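Local coordinates for protein death domain of pelle (Drosophila melanogaster, PDB 1D2Z) that pairs with the death domain of Tube, which recruits the Pelle kinase to the membrane for activation in the Toll pathway setting embryonic dorsoventral polarity, at residues S52-K55 with Q56-R59; N67-G70 with G71-H75; N74-V77 with Q78-F81. All blocks are in the same frame, centred on the assembly; numbering follows the deposited sequence.

Interaction 1. Residues S52-K55 with Q56-R59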
ATOM      1  N   SER A  52       8.719  -3.039  15.973  1.00 37.35           N
ATOM      2  CA  SER A  52       9.391  -3.108  17.268  1.00 40.79           C
ATOM      3  C   SER A  52       8.489  -2.504  18.333  1.00 40.67           C
ATOM      4  O   SER A  52       8.301  -3.087  19.400  1.00 41.73           O
ATOM      5  CB  SER A  52      10.721  -2.343  17.227  1.00 40.97           C
ATOM      6  OG  SER A  52      11.291  -2.238  18.521  1.00 43.56           O
ATOM      7  N   SER A  53       7.898  -1.359  18.002  1.00 42.09           N
ATOM      8  CA  SER A  53       7.003  -0.637  18.896  1.00 45.81           C
ATOM      9  C   SER A  53       5.797  -1.476  19.301  1.00 46.95           C
ATOM     10  O   SER A  53       5.465  -1.559  20.484  1.00 48.05           O
ATOM     11  CB  SER A  53       6.532   0.660  18.229  1.00 48.24           C
ATOM     12  OG  SER A  53       5.547   1.311  19.010  1.00 52.76           O
ATOM     13  N   GLN A  54       5.139  -2.083  18.318  1.00 46.85           N
ATOM     14  CA  GLN A  54       3.972  -2.920  18.587  1.00 47.94           C
ATOM     15  C   GLN A  54       4.333  -4.086  19.488  1.00 46.62           C
ATOM     16  O   GLN A  54       3.566  -4.436  20.383  1.00 46.82           O
ATOM     17  CB  GLN A  54       3.359  -3.440  17.283  1.00 48.99           C
ATOM     18  CG  GLN A  54       2.659  -2.377  16.466  1.00 52.15           C
ATOM     19  CD  GLN A  54       1.447  -1.807  17.174  1.00 54.72           C
ATOM     20  OE1 GLN A  54       1.415  -0.631  17.527  1.00 57.89           O
ATOM     21  NE2 GLN A  54       0.444  -2.643  17.389  1.00 55.20           N
ATOM     22  N   LYS A  55       5.515  -4.659  19.269  1.00 46.58           N
ATOM     23  CA  LYS A  55       5.981  -5.787  20.064  1.00 49.19           C
ATOM     24  C   LYS A  55       6.164  -5.397  21.529  1.00 51.00           C
ATOM     25  O   LYS A  55       5.756  -6.135  22.427  1.00 52.27           O
ATOM     26  CB  LYS A  55       7.293  -6.348  19.510  1.00 48.21           C
ATOM     27  CG  LYS A  55       7.775  -7.579  20.260  1.00 51.26           C
ATOM     28  CD  LYS A  55       9.220  -7.921  19.956  1.00 52.35           C
ATOM     29  CE  LYS A  55       9.666  -9.109  20.799  1.00 55.93           C
ATOM     30  NZ  LYS A  55      11.136  -9.340  20.718  1.00 59.07           N
ATOM     31  N   GLN A  56       6.774  -4.238  21.766  1.00 51.91           N
ATOM     32  CA  GLN A  56       6.997  -3.754  23.131  1.00 54.80           C
ATOM     33  C   GLN A  56       5.664  -3.564  23.858  1.00 54.60           C
ATOM     34  O   GLN A  56       5.595  -3.684  25.081  1.00 55.40           O
ATOM     35  CB  GLN A  56       7.787  -2.441  23.116  1.00 56.29           C
ATOM     36  CG  GLN A  56       9.201  -2.569  22.552  1.00 58.65           C
ATOM     37  CD  GLN A  56       9.886  -1.225  22.372  1.00 61.02           C
ATOM     38  OE1 GLN A  56       9.975  -0.431  23.310  1.00 63.09           O
ATOM     39  NE2 GLN A  56      10.372  -0.960  21.160  1.00 60.92           N
ATOM     40  N   ARG A  57       4.610  -3.277  23.094  1.00 54.27           N
ATOM     41  CA  ARG A  57       3.270  -3.092  23.643  1.00 54.69           C
ATOM     42  C   ARG A  57       2.521  -4.422  23.796  1.00 53.53           C
ATOM     43  O   ARG A  57       1.297  -4.443  23.927  1.00 53.15           O
ATOM     44  CB  ARG A  57       2.461  -2.116  22.776  1.00 58.03           C
ATOM     45  CG  ARG A  57       2.808  -0.649  23.018  1.00 62.02           C
ATOM     46  CD  ARG A  57       1.965   0.297  22.167  1.00 65.92           C
ATOM     47  NE  ARG A  57       2.537   0.499  20.839  1.00 70.22           N
ATOM     48  CZ  ARG A  57       2.116   1.409  19.963  1.00 72.50           C
ATOM     49  NH1 ARG A  57       1.102   2.213  20.263  1.00 72.83           N
ATOM     50  NH2 ARG A  57       2.730   1.536  18.793  1.00 73.12           N
ATOM     51  N   GLY A  58       3.266  -5.526  23.766  1.00 51.26           N
ATOM     52  CA  GLY A  58       2.677  -6.849  23.921  1.00 50.99           C
ATOM     53  C   GLY A  58       1.961  -7.457  22.722  1.00 49.42           C
ATOM     54  O   GLY A  58       1.337  -8.509  22.846  1.00 49.63           O
ATOM     55  N   ARG A  59       2.040  -6.808  21.563  1.00 47.93           N
ATOM     56  CA  ARG A  59       1.390  -7.327  20.365  1.00 45.33           C
ATOM     57  C   ARG A  59       2.323  -8.183  19.512  1.00 41.34           C
ATOM     58  O   ARG A  59       3.542  -8.166  19.689  1.00 41.36           O
ATOM     59  CB  ARG A  59       0.795  -6.188  19.536  1.00 48.78           C
ATOM     60  CG  ARG A  59      -0.306  -5.433  20.259  1.00 55.16           C
ATOM     61  CD  ARG A  59      -1.111  -4.561  19.313  1.00 59.30           C
ATOM     62  NE  ARG A  59      -2.182  -3.847  20.007  1.00 64.14           N
ATOM     63  CZ  ARG A  59      -2.021  -2.705  20.676  1.00 66.07           C
ATOM     64  NH1 ARG A  59      -0.827  -2.130  20.750  1.00 65.87           N
ATOM     65  NH2 ARG A  59      -3.060  -2.138  21.276  1.00 65.51           N
TER

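Interaction 2. Residues N67-G70 with G71-H75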
ATOM      1  N   ASN A  67       0.976  -6.887   8.459  1.00 26.73           N
ATOM      2  CA  ASN A  67       0.128  -5.704   8.288  1.00 29.16           C
ATOM      3  C   ASN A  67       0.815  -4.689   7.372  1.00 31.27           C
ATOM      4  O   ASN A  67       0.186  -4.117   6.482  1.00 31.49           O
ATOM      5  CB  ASN A  67      -0.176  -5.045   9.642  1.00 30.99           C
ATOM      6  CG  ASN A  67      -1.278  -5.767  10.427  1.00 34.14           C
ATOM      7  OD1 ASN A  67      -2.060  -6.532   9.870  1.00 32.74           O
ATOM      8  ND2 ASN A  67      -1.339  -5.509  11.727  1.00 33.77           N
ATOM      9  N   ILE A  68       2.114  -4.492   7.579  1.00 30.71           N
ATOM     10  CA  ILE A  68       2.887  -3.545   6.776  1.00 30.60           C
ATOM     11  C   ILE A  68       3.211  -4.070   5.376  1.00 29.36           C
ATOM     12  O   ILE A  68       2.809  -3.479   4.371  1.00 29.14           O
ATOM     13  CB  ILE A  68       4.209  -3.141   7.501  1.00 29.27           C
ATOM     14  CG1 ILE A  68       3.882  -2.403   8.803  1.00 30.44           C
ATOM     15  CG2 ILE A  68       5.072  -2.254   6.600  1.00 31.91           C
ATOM     16  CD1 ILE A  68       5.059  -2.232   9.750  1.00 32.90           C
ATOM     17  N   TRP A  69       3.926  -5.188   5.318  1.00 30.48           N
ATOM     18  CA  TRP A  69       4.341  -5.774   4.046  1.00 28.15           C
ATOM     19  C   TRP A  69       3.163  -6.263   3.195  1.00 29.21           C
ATOM     20  O   TRP A  69       3.120  -6.022   1.989  1.00 26.98           O
ATOM     21  CB  TRP A  69       5.343  -6.900   4.314  1.00 29.93           C
ATOM     22  CG  TRP A  69       6.095  -7.363   3.112  1.00 29.02           C
ATOM     23  CD1 TRP A  69       6.896  -6.605   2.291  1.00 29.66           C
ATOM     24  CD2 TRP A  69       6.128  -8.692   2.590  1.00 29.74           C
ATOM     25  NE1 TRP A  69       7.421  -7.386   1.292  1.00 27.88           N
ATOM     26  CE2 TRP A  69       6.969  -8.672   1.450  1.00 29.49           C
ATOM     27  CE3 TRP A  69       5.531  -9.903   2.972  1.00 27.41           C
ATOM     28  CZ2 TRP A  69       7.226  -9.816   0.694  1.00 32.23           C
ATOM     29  CZ3 TRP A  69       5.787 -11.040   2.216  1.00 31.01           C
ATOM     30  CH2 TRP A  69       6.626 -10.988   1.090  1.00 28.98           C
ATOM     31  N   GLY A  70       2.195  -6.917   3.826  1.00 29.99           N
ATOM     32  CA  GLY A  70       1.041  -7.400   3.085  1.00 30.33           C
ATOM     33  C   GLY A  70       0.037  -6.295   2.815  1.00 30.98           C
ATOM     34  O   GLY A  70      -0.493  -6.177   1.714  1.00 31.91           O
ATOM     35  N   GLY A  71      -0.199  -5.461   3.821  1.00 31.67           N
ATOM     36  CA  GLY A  71      -1.149  -4.377   3.683  1.00 31.70           C
ATOM     37  C   GLY A  71      -0.801  -3.329   2.648  1.00 30.98           C
ATOM     38  O   GLY A  71      -1.501  -3.184   1.645  1.00 31.04           O
ATOM     39  N   GLN A  72       0.291  -2.606   2.863  1.00 29.48           N
ATOM     40  CA  GLN A  72       0.673  -1.559   1.921  1.00 29.20           C
ATOM     41  C   GLN A  72       1.093  -2.040   0.536  1.00 29.31           C
ATOM     42  O   GLN A  72       0.700  -1.452  -0.470  1.00 27.13           O
ATOM     43  CB  GLN A  72       1.782  -0.676   2.497  1.00 29.25           C
ATOM     44  CG  GLN A  72       2.227   0.416   1.530  1.00 26.71           C
ATOM     45  CD  GLN A  72       3.391   1.238   2.039  1.00 26.74           C
ATOM     46  OE1 GLN A  72       3.499   1.527   3.240  1.00 26.73           O
ATOM     47  NE2 GLN A  72       4.268   1.635   1.121  1.00 25.54           N
ATOM     48  N   TYR A  73       1.891  -3.101   0.481  1.00 32.07           N
ATOM     49  CA  TYR A  73       2.391  -3.603  -0.801  1.00 30.79           C
ATOM     50  C   TYR A  73       1.521  -4.628  -1.508  1.00 31.20           C
ATOM     51  O   TYR A  73       1.873  -5.103  -2.586  1.00 33.18           O
ATOM     52  CB  TYR A  73       3.825  -4.097  -0.637  1.00 29.60           C
ATOM     53  CG  TYR A  73       4.692  -3.071   0.057  1.00 30.35           C
ATOM     54  CD1 TYR A  73       5.261  -2.016  -0.656  1.00 29.33           C
ATOM     55  CD2 TYR A  73       4.896  -3.119   1.433  1.00 29.52           C
ATOM     56  CE1 TYR A  73       6.006  -1.038  -0.021  1.00 31.04           C
ATOM     57  CE2 TYR A  73       5.640  -2.139   2.087  1.00 30.38           C
ATOM     58  CZ  TYR A  73       6.194  -1.102   1.347  1.00 32.38           C
ATOM     59  OH  TYR A  73       6.950  -0.146   1.964  1.00 33.76           O
ATOM     60  N   ASN A  74       0.388  -4.968  -0.900  1.00 31.32           N
ATOM     61  CA  ASN A  74      -0.567  -5.903  -1.496  1.00 32.01           C
ATOM     62  C   ASN A  74       0.072  -7.215  -1.960  1.00 29.64           C
ATOM     63  O   ASN A  74      -0.208  -7.691  -3.056  1.00 33.33           O
ATOM     64  CB  ASN A  74      -1.276  -5.209  -2.676  1.00 31.89           C
ATOM     65  CG  ASN A  74      -2.604  -5.862  -3.041  1.00 35.17           C
ATOM     66  OD1 ASN A  74      -3.245  -6.506  -2.208  1.00 33.46           O
ATOM     67  ND2 ASN A  74      -3.025  -5.686  -4.294  1.00 33.22           N
ATOM     68  N   HIS A  75       0.957  -7.779  -1.141  1.00 28.26           N
ATOM     69  CA  HIS A  75       1.616  -9.033  -1.495  1.00 28.23           C
ATOM     70  C   HIS A  75       0.706 -10.239  -1.285  1.00 29.75           C
ATOM     71  O   HIS A  75      -0.203 -10.205  -0.450  1.00 30.52           O
ATOM     72  CB  HIS A  75       2.930  -9.200  -0.730  1.00 28.84           C
ATOM     73  CG  HIS A  75       4.035  -8.331  -1.243  1.00 27.86           C
ATOM     74  ND1 HIS A  75       4.415  -8.324  -2.567  1.00 31.12           N
ATOM     75  CD2 HIS A  75       4.836  -7.437  -0.617  1.00 28.30           C
ATOM     76  CE1 HIS A  75       5.406  -7.464  -2.734  1.00 30.74           C
ATOM     77  NE2 HIS A  75       5.681  -6.912  -1.566  1.00 28.82           N
TER
HETATM   78  O   HOH W   1      -1.922  -8.475   1.046  1.00 36.79           O

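Interaction 3. Residues N74-V77 with Q78-F81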
ATOM      1  N   ASN A  74       0.388  -4.968  -0.900  1.00 31.32           N
ATOM      2  CA  ASN A  74      -0.567  -5.903  -1.496  1.00 32.01           C
ATOM      3  C   ASN A  74       0.072  -7.215  -1.960  1.00 29.64           C
ATOM      4  O   ASN A  74      -0.208  -7.691  -3.056  1.00 33.33           O
ATOM      5  CB  ASN A  74      -1.276  -5.209  -2.676  1.00 31.89           C
ATOM      6  CG  ASN A  74      -2.604  -5.862  -3.041  1.00 35.17           C
ATOM      7  OD1 ASN A  74      -3.245  -6.506  -2.208  1.00 33.46           O
ATOM      8  ND2 ASN A  74      -3.025  -5.686  -4.294  1.00 33.22           N
ATOM      9  N   HIS A  75       0.957  -7.779  -1.141  1.00 28.26           N
ATOM     10  CA  HIS A  75       1.616  -9.033  -1.495  1.00 28.23           C
ATOM     11  C   HIS A  75       0.706 -10.239  -1.285  1.00 29.75           C
ATOM     12  O   HIS A  75      -0.203 -10.205  -0.450  1.00 30.52           O
ATOM     13  CB  HIS A  75       2.930  -9.200  -0.730  1.00 28.84           C
ATOM     14  CG  HIS A  75       4.035  -8.331  -1.243  1.00 27.86           C
ATOM     15  ND1 HIS A  75       4.415  -8.324  -2.567  1.00 31.12           N
ATOM     16  CD2 HIS A  75       4.836  -7.437  -0.617  1.00 28.30           C
ATOM     17  CE1 HIS A  75       5.406  -7.464  -2.734  1.00 30.74           C
ATOM     18  NE2 HIS A  75       5.681  -6.912  -1.566  1.00 28.82           N
ATOM     19  N   THR A  76       0.941 -11.274  -2.085  1.00 31.12           N
ATOM     20  CA  THR A  76       0.164 -12.514  -2.056  1.00 30.89           C
ATOM     21  C   THR A  76       0.765 -13.575  -1.141  1.00 31.27           C
ATOM     22  O   THR A  76       1.932 -13.485  -0.734  1.00 27.37           O
ATOM     23  CB  THR A  76       0.070 -13.141  -3.463  1.00 32.14           C
ATOM     24  OG1 THR A  76       1.370 -13.592  -3.865  1.00 32.74           O
ATOM     25  CG2 THR A  76      -0.465 -12.133  -4.482  1.00 30.75           C
ATOM     26  N   VAL A  77      -0.033 -14.602  -0.846  1.00 30.27           N
ATOM     27  CA  VAL A  77       0.421 -15.686   0.009  1.00 30.27           C
ATOM     28  C   VAL A  77       1.584 -16.409  -0.670  1.00 29.82           C
ATOM     29  O   VAL A  77       2.509 -16.864  -0.001  1.00 30.76           O
ATOM     30  CB  VAL A  77      -0.723 -16.687   0.327  1.00 31.69           C
ATOM     31  CG1 VAL A  77      -0.213 -17.805   1.206  1.00 31.60           C
ATOM     32  CG2 VAL A  77      -1.857 -15.976   1.039  1.00 31.89           C
ATOM     33  N   GLN A  78       1.558 -16.490  -1.998  1.00 30.50           N
ATOM     34  CA  GLN A  78       2.648 -17.152  -2.711  1.00 31.28           C
ATOM     35  C   GLN A  78       3.963 -16.400  -2.489  1.00 31.27           C
ATOM     36  O   GLN A  78       5.005 -17.013  -2.250  1.00 32.15           O
ATOM     37  CB  GLN A  78       2.349 -17.270  -4.208  1.00 33.28           C
ATOM     38  CG  GLN A  78       3.423 -18.039  -4.966  1.00 36.97           C
ATOM     39  CD  GLN A  78       3.124 -18.185  -6.442  1.00 39.81           C
ATOM     40  OE1 GLN A  78       3.892 -17.731  -7.287  1.00 42.55           O
ATOM     41  NE2 GLN A  78       2.014 -18.838  -6.762  1.00 39.18           N
ATOM     42  N   THR A  79       3.907 -15.072  -2.532  1.00 29.16           N
ATOM     43  CA  THR A  79       5.103 -14.261  -2.320  1.00 29.87           C
ATOM     44  C   THR A  79       5.604 -14.447  -0.887  1.00 28.01           C
ATOM     45  O   THR A  79       6.808 -14.508  -0.649  1.00 27.09           O
ATOM     46  CB  THR A  79       4.838 -12.775  -2.655  1.00 29.39           C
ATOM     47  OG1 THR A  79       4.449 -12.680  -4.031  1.00 28.11           O
ATOM     48  CG2 THR A  79       6.095 -11.927  -2.448  1.00 29.74           C
ATOM     49  N   LEU A  80       4.669 -14.609   0.049  1.00 29.27           N
ATOM     50  CA  LEU A  80       5.004 -14.844   1.453  1.00 30.14           C
ATOM     51  C   LEU A  80       5.691 -16.216   1.562  1.00 30.49           C
ATOM     52  O   LEU A  80       6.673 -16.378   2.292  1.00 29.63           O
ATOM     53  CB  LEU A  80       3.734 -14.818   2.311  1.00 29.02           C
ATOM     54  CG  LEU A  80       3.913 -15.070   3.811  1.00 28.70           C
ATOM     55  CD1 LEU A  80       4.785 -13.967   4.443  1.00 29.57           C
ATOM     56  CD2 LEU A  80       2.548 -15.120   4.476  1.00 26.53           C
ATOM     57  N   PHE A  81       5.163 -17.188   0.825  1.00 30.95           N
ATOM     58  CA  PHE A  81       5.707 -18.546   0.780  1.00 32.80           C
ATOM     59  C   PHE A  81       7.169 -18.477   0.299  1.00 35.11           C
ATOM     60  O   PHE A  81       8.062 -19.068   0.911  1.00 35.16           O
ATOM     61  CB  PHE A  81       4.851 -19.390  -0.175  1.00 33.46           C
ATOM     62  CG  PHE A  81       5.174 -20.863  -0.166  1.00 37.81           C
ATOM     63  CD1 PHE A  81       4.667 -21.698   0.832  1.00 37.07           C
ATOM     64  CD2 PHE A  81       5.948 -21.425  -1.180  1.00 38.18           C
ATOM     65  CE1 PHE A  81       4.925 -23.075   0.815  1.00 37.15           C
ATOM     66  CE2 PHE A  81       6.212 -22.801  -1.207  1.00 40.25           C
ATOM     67  CZ  PHE A  81       5.697 -23.625  -0.207  1.00 38.05           C
TER
HETATM   68  O   HOH W   2       3.352 -10.315  -4.107  1.00 31.58           O

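Interaction 1. Residues S52-K55 with Q56-R59
Gln54 and Arg59 meet where helix 45-56 runs out in a compact turn of backbone bonds, with long polar side chains lying outside it. In the turn, Arg59 N reaches back to Gln54 O at 3.1 Å. Gly58 N donates to Lys55 O over 2.9 Å. Close by, the CA-H of Lys55 points almost straight (174°) at Arg59 O, with 3.4 Å between CA and O.

The solvent side is held more loosely. A bend in the Gln54 chain (chi2 -65°) brings OE1 over one face of the Arg57 guanidinium, 2.8 Å from NH2. The amide and guanidinium planes stand 64° apart, and the N-H does not point at the oxygen well enough for a hydrogen bond. The same NH2 makes a weak bond to Ser53 OG, also at 2.8 Å, while the other arm of the Gln54 amide, NE2, lies 3.1 Å from Arg59 CD. Further back along the helix, Gln56 NE2 donates to Ser52 OG across 3.1 Å, with the hydroxyl near the plane of the amide. Elsewhere Gln54 touches Glu64 of helix 61-73, and Lys55 touches Trp34 of helix 34-40. Replacing Gln54 with an alanine would probably leave the Arg57 guanidinium without the oxygen over its face and set the Arg59 side chain freer to turn.

Two bonds returning to the carbonyls of the last turn, closed by Gly58 with its positive phi as the C-prime residue, define a Schellman motif, a classic C-terminal helix stop.

Interaction 2. Residues N67-G70 with G71-H75
His75 folds back against Trp69 just after helix 61-73 ends. Its CB sits 4.2 Å from Trp69 O. Chi1 of -75° sets CG anti to the carbonyl carbon and swings the ring over the indole, where CG comes within 4.0 Å of Trp69 CE2. The close approach is made by CD2, which lies over one indole face, offset toward the rim, and 3.2 Å from Trp69 NE1. At the tip, NE2 is near the indole nitrogen but is not hydrogen-bonded to it; it bonds instead to Pro143 O of the neighbouring Tube chain. The two rings are oblique, with planes 39° apart.

Tyr73 extends this group into an aromatic cluster in the death domain's six-helix bundle, at the end of a helix that faces Tube. Its ring is turned edge-on to Trp69 O, with CD2 3.4 Å away, and its hydroxyl is hydrogen-bonded to Gln47 of helix 45-56.

In the backbone the helix widens into a pi-type turn at 67-70. Gln72 N donates to Ile68 O at 3.1 Å, whereas the bond from Gly71 N to Asn67 O is weak. Gly71 CA lies 3.1 Å from the same Asn67 O. Water 1 then spans the end of the helix, donating to Gly70 O at 2.8 Å and to His75 O.

Interaction 3. Residues N74-V77 with Q78-F81
The His75 imidazole stands beside Thr79, whose CG2 approaches obliquely to 4.0 Å from ND1. Over one face of the ring, above its centre, is the carbonyl oxygen of Tyr73; the opposite face is the one turned to Trp69. At the edge, in the ring plane, water 2 lies 2.7 Å from His75 ND1. Phe81 is directed away from the turn, and its side chain packs on Leu149 of the Tube chain, which also meets Gln78.

Water 2 is held by more than the imidazole. It accepts from Thr76 N at 3.3 Å and sits 2.6 Å from Thr79 OG1, so that it ties the loop, the ring and the first turn of the helix together.

Thr76 is the N-cap of helix 77-86 in the six-helix death-domain bundle. With chi1 at 67°, OG1 is tucked between the backbone N and the carbonyl carbon, a rotation that turns it toward the start of the helix. There it accepts from Thr79 N at 3.2 Å in a fairly straight bond (159° at the hydrogen), meeting an amide that the first turn cannot satisfy in the usual helical way. The Thr76 hydroxyl is also hydrogen-bonded to Asp8 in the N-terminal arm, and the backbone of Val77 is bonded to Met11 of the same arm.

Regular helical bonding starts at once behind the cap. Leu80 N donates to Thr76 O at 3.1 Å, and Phe81 N to Val77 O at 2.8 Å. From this turn the Leu80 side chain, its CG anti to the backbone N (chi1 179°), passes inward to Leu66 and Trp69 of helix 61-73.

The three contacts follow one another along the chain. Interaction 1 ends helix 45-56 at the surface, interaction 2 ends helix 61-73, and interaction 3 begins helix 77-86. Interactions 2 and 3 share Asn74 and His75 and have centres about 9 Å apart; Trp69 CH2 packs 3.7 Å from Thr79 CG2, and Trp69 CZ3 lies 3.8 Å from Leu80 CD1. Both border the Tube death domain. Interaction 1 is remote, its centre about 18 Å from that of interaction 2 and about 24 Å from that of interaction 3, on the opposite side of the chain's centre from the latter, and Tube does not touch it.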